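Side-chain contact in USG-1 protein homolog (PDB 2HJS), which probably acts as an NAD(P)-dependent dehydrogenase of the aspartate-semialdehyde dehydrogenase family, although its substrate is not established: residues Asn8-Gly13 against Asp62-Ser67. Numbering follows the deposited sequence.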
ATOM      1  N   ASN A   8      20.204  10.973 -35.719  1.00 58.20           N
ATOM      2  CA  ASN A   8      19.405  12.089 -35.275  1.00 55.93           C
ATOM      3  C   ASN A   8      18.237  11.618 -34.515  1.00 56.84           C
ATOM      4  O   ASN A   8      17.588  10.614 -34.868  1.00 56.36           O
ATOM      5  CB  ASN A   8      18.937  12.932 -36.446  1.00 57.42           C
ATOM      6  CG  ASN A   8      20.084  13.610 -37.156  1.00 54.64           C
ATOM      7  OD1 ASN A   8      21.079  13.972 -36.551  1.00 56.59           O
ATOM      8  ND2 ASN A   8      19.948  13.770 -38.441  1.00 58.22           N
ATOM      9  N   VAL A   9      17.976  12.343 -33.433  1.00 55.07           N
ATOM     10  CA  VAL A   9      17.060  11.888 -32.458  1.00 53.71           C
ATOM     11  C   VAL A   9      16.024  12.983 -32.296  1.00 52.19           C
ATOM     12  O   VAL A   9      16.354  14.178 -32.320  1.00 52.28           O
ATOM     13  CB  VAL A   9      17.814  11.584 -31.146  1.00 53.92           C
ATOM     14  CG1 VAL A   9      16.862  11.267 -30.038  1.00 51.04           C
ATOM     15  CG2 VAL A   9      18.803  10.432 -31.367  1.00 54.37           C
ATOM     16  N   ALA A  10      14.770  12.567 -32.196  1.00 50.08           N
ATOM     17  CA  ALA A  10      13.682  13.426 -31.756  1.00 49.41           C
ATOM     18  C   ALA A  10      13.220  12.950 -30.381  1.00 48.49           C
ATOM     19  O   ALA A  10      13.189  11.753 -30.136  1.00 49.24           O
ATOM     20  CB  ALA A  10      12.526  13.347 -32.732  1.00 48.51           C
ATOM     21  N   VAL A  11      12.874  13.881 -29.494  1.00 48.35           N
ATOM     22  CA  VAL A  11      12.150  13.544 -28.260  1.00 47.93           C
ATOM     23  C   VAL A  11      10.804  14.258 -28.278  1.00 48.19           C
ATOM     24  O   VAL A  11      10.731  15.482 -28.148  1.00 48.20           O
ATOM     25  CB  VAL A  11      12.935  13.878 -26.962  1.00 48.05           C
ATOM     26  CG1 VAL A  11      12.095  13.569 -25.697  1.00 46.31           C
ATOM     27  CG2 VAL A  11      14.274  13.121 -26.928  1.00 46.81           C
ATOM     28  N   VAL A  12       9.754  13.459 -28.447  1.00 47.88           N
ATOM     29  CA  VAL A  12       8.368  13.915 -28.482  1.00 47.66           C
ATOM     30  C   VAL A  12       7.844  13.914 -27.063  1.00 47.99           C
ATOM     31  O   VAL A  12       7.980  12.921 -26.346  1.00 48.71           O
ATOM     32  CB  VAL A  12       7.547  13.013 -29.429  1.00 47.34           C
ATOM     33  CG1 VAL A  12       6.095  13.428 -29.455  1.00 48.01           C
ATOM     34  CG2 VAL A  12       8.132  13.108 -30.862  1.00 45.75           C
ATOM     35  N   GLY A  13       7.314  15.056 -26.635  1.00 48.09           N
ATOM     36  CA  GLY A  13       6.842  15.250 -25.258  1.00 47.36           C
ATOM     37  C   GLY A  13       7.959  15.701 -24.334  1.00 47.46           C
ATOM     38  O   GLY A  13       7.977  15.388 -23.149  1.00 46.94           O
ATOM     39  N   ASP A  62       3.300  18.597 -34.507  1.00 55.01           N
ATOM     40  CA  ASP A  62       2.429  18.588 -35.691  1.00 55.81           C
ATOM     41  C   ASP A  62       3.142  19.050 -36.969  1.00 55.71           C
ATOM     42  O   ASP A  62       2.818  18.583 -38.055  1.00 55.56           O
ATOM     43  CB  ASP A  62       1.154  19.408 -35.465  1.00 56.16           C
ATOM     44  CG  ASP A  62       0.175  18.730 -34.509  1.00 57.89           C
ATOM     45  OD1 ASP A  62       0.380  17.553 -34.142  1.00 59.10           O
ATOM     46  OD2 ASP A  62      -0.821  19.384 -34.125  1.00 60.53           O
ATOM     47  N   SER A  63       4.118  19.946 -36.819  1.00 55.81           N
ATOM     48  CA  SER A  63       4.889  20.504 -37.938  1.00 55.58           C
ATOM     49  C   SER A  63       6.121  19.694 -38.342  1.00 55.12           C
ATOM     50  O   SER A  63       6.732  20.001 -39.351  1.00 54.98           O
ATOM     51  CB  SER A  63       5.368  21.914 -37.581  1.00 55.91           C
ATOM     52  OG  SER A  63       4.281  22.810 -37.421  1.00 57.38           O
ATOM     53  N   PHE A  64       6.489  18.677 -37.560  1.00 54.48           N
ATOM     54  CA  PHE A  64       7.826  18.065 -37.666  1.00 53.97           C
ATOM     55  C   PHE A  64       7.979  17.033 -38.776  1.00 53.88           C
ATOM     56  O   PHE A  64       7.092  16.194 -38.964  1.00 54.36           O
ATOM     57  CB  PHE A  64       8.242  17.443 -36.320  1.00 53.48           C
ATOM     58  CG  PHE A  64       9.685  16.985 -36.273  1.00 52.62           C
ATOM     59  CD1 PHE A  64      10.728  17.915 -36.200  1.00 51.06           C
ATOM     60  CD2 PHE A  64      10.004  15.620 -36.285  1.00 52.28           C
ATOM     61  CE1 PHE A  64      12.062  17.499 -36.139  1.00 49.21           C
ATOM     62  CE2 PHE A  64      11.337  15.196 -36.223  1.00 51.23           C
ATOM     63  CZ  PHE A  64      12.367  16.145 -36.161  1.00 50.31           C
ATOM     64  N   ASP A  65       9.122  17.093 -39.474  1.00 53.19           N
ATOM     65  CA  ASP A  65       9.499  16.122 -40.512  1.00 53.11           C
ATOM     66  C   ASP A  65      10.325  14.987 -39.926  1.00 52.99           C
ATOM     67  O   ASP A  65      11.543  15.145 -39.718  1.00 52.90           O
ATOM     68  CB  ASP A  65      10.293  16.823 -41.644  1.00 53.79           C
ATOM     69  CG  ASP A  65      10.634  15.884 -42.825  1.00 54.21           C
ATOM     70  OD1 ASP A  65      10.118  14.746 -42.921  1.00 55.93           O
ATOM     71  OD2 ASP A  65      11.448  16.300 -43.682  1.00 58.52           O
ATOM     72  N   PHE A  66       9.660  13.848 -39.665  1.00 52.62           N
ATOM     73  CA  PHE A  66      10.300  12.680 -39.040  1.00 52.04           C
ATOM     74  C   PHE A  66      11.302  11.959 -39.957  1.00 52.34           C
ATOM     75  O   PHE A  66      12.111  11.150 -39.494  1.00 52.42           O
ATOM     76  CB  PHE A  66       9.250  11.686 -38.502  1.00 51.34           C
ATOM     77  CG  PHE A  66       8.648  12.078 -37.167  1.00 50.42           C
ATOM     78  CD1 PHE A  66       9.321  11.802 -35.971  1.00 50.18           C
ATOM     79  CD2 PHE A  66       7.400  12.700 -37.102  1.00 50.75           C
ATOM     80  CE1 PHE A  66       8.766  12.144 -34.714  1.00 48.62           C
ATOM     81  CE2 PHE A  66       6.825  13.053 -35.854  1.00 49.69           C
ATOM     82  CZ  PHE A  66       7.515  12.771 -34.654  1.00 49.34           C
ATOM     83  N   SER A  67      11.274  12.250 -41.256  1.00 52.75           N
ATOM     84  CA  SER A  67      12.333  11.730 -42.119  1.00 53.32           C
ATOM     85  C   SER A  67      13.712  12.316 -41.729  1.00 53.11           C
ATOM     86  O   SER A  67      14.771  11.743 -42.073  1.00 54.80           O
ATOM     87  CB  SER A  67      12.011  11.929 -43.614  1.00 53.34           C
ATOM     88  OG  SER A  67      11.954  13.305 -43.933  1.00 54.92           O
TER
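In the Rossmann-type NAD-binding domain, A10 and V12 on strand 9-12 meet the phenyl rings of F64 and F66, which come from the loop joining strand 54-60 to strand 71-74. The A10 methyl touches both rings from the strand side, approaching each obliquely: CB lies 4.1 Å from CE2 of F64 and, less closely, 4.4 Å from CE1 of F66. V12 works through one branch. Its CG2 reaches the rim of the F66 ring close to the ring plane, 3.9 Å from CZ, and the two side chains cross at about a right angle.

The rings also fit each other. F64 turns its edge onto a face of F66, with CD2 of F64 3.7 Å above the F66 ring plane and over its centre. F64 gets there with CG anti to its backbone N (chi1 -171°), which carries the ring in toward the strand. Strand 9-12 sits between strands 36-40 and 71-74 in the parallel part of the sheet. The aromatic pair packs on one of its faces, and V11 points to the other, against helix 17-28. On the aromatic side, helix 78-90 adds V80 against V12 and A88 against F66, and H37 of the neighbouring strand meets the F64 ring.

Between and just beyond the two phenylalanines the loop is tied by an Asx turn: S67 N donates to D65 OD1 over 3.2 Å, at 143°, from above the carboxylate plane. S67 OG also approaches D65 OD1, from the same face, on the syn side but tilted out of the carboxylate plane; its modelled distance of 2.5 Å is so short that the exact geometry of this second bond is doubtful.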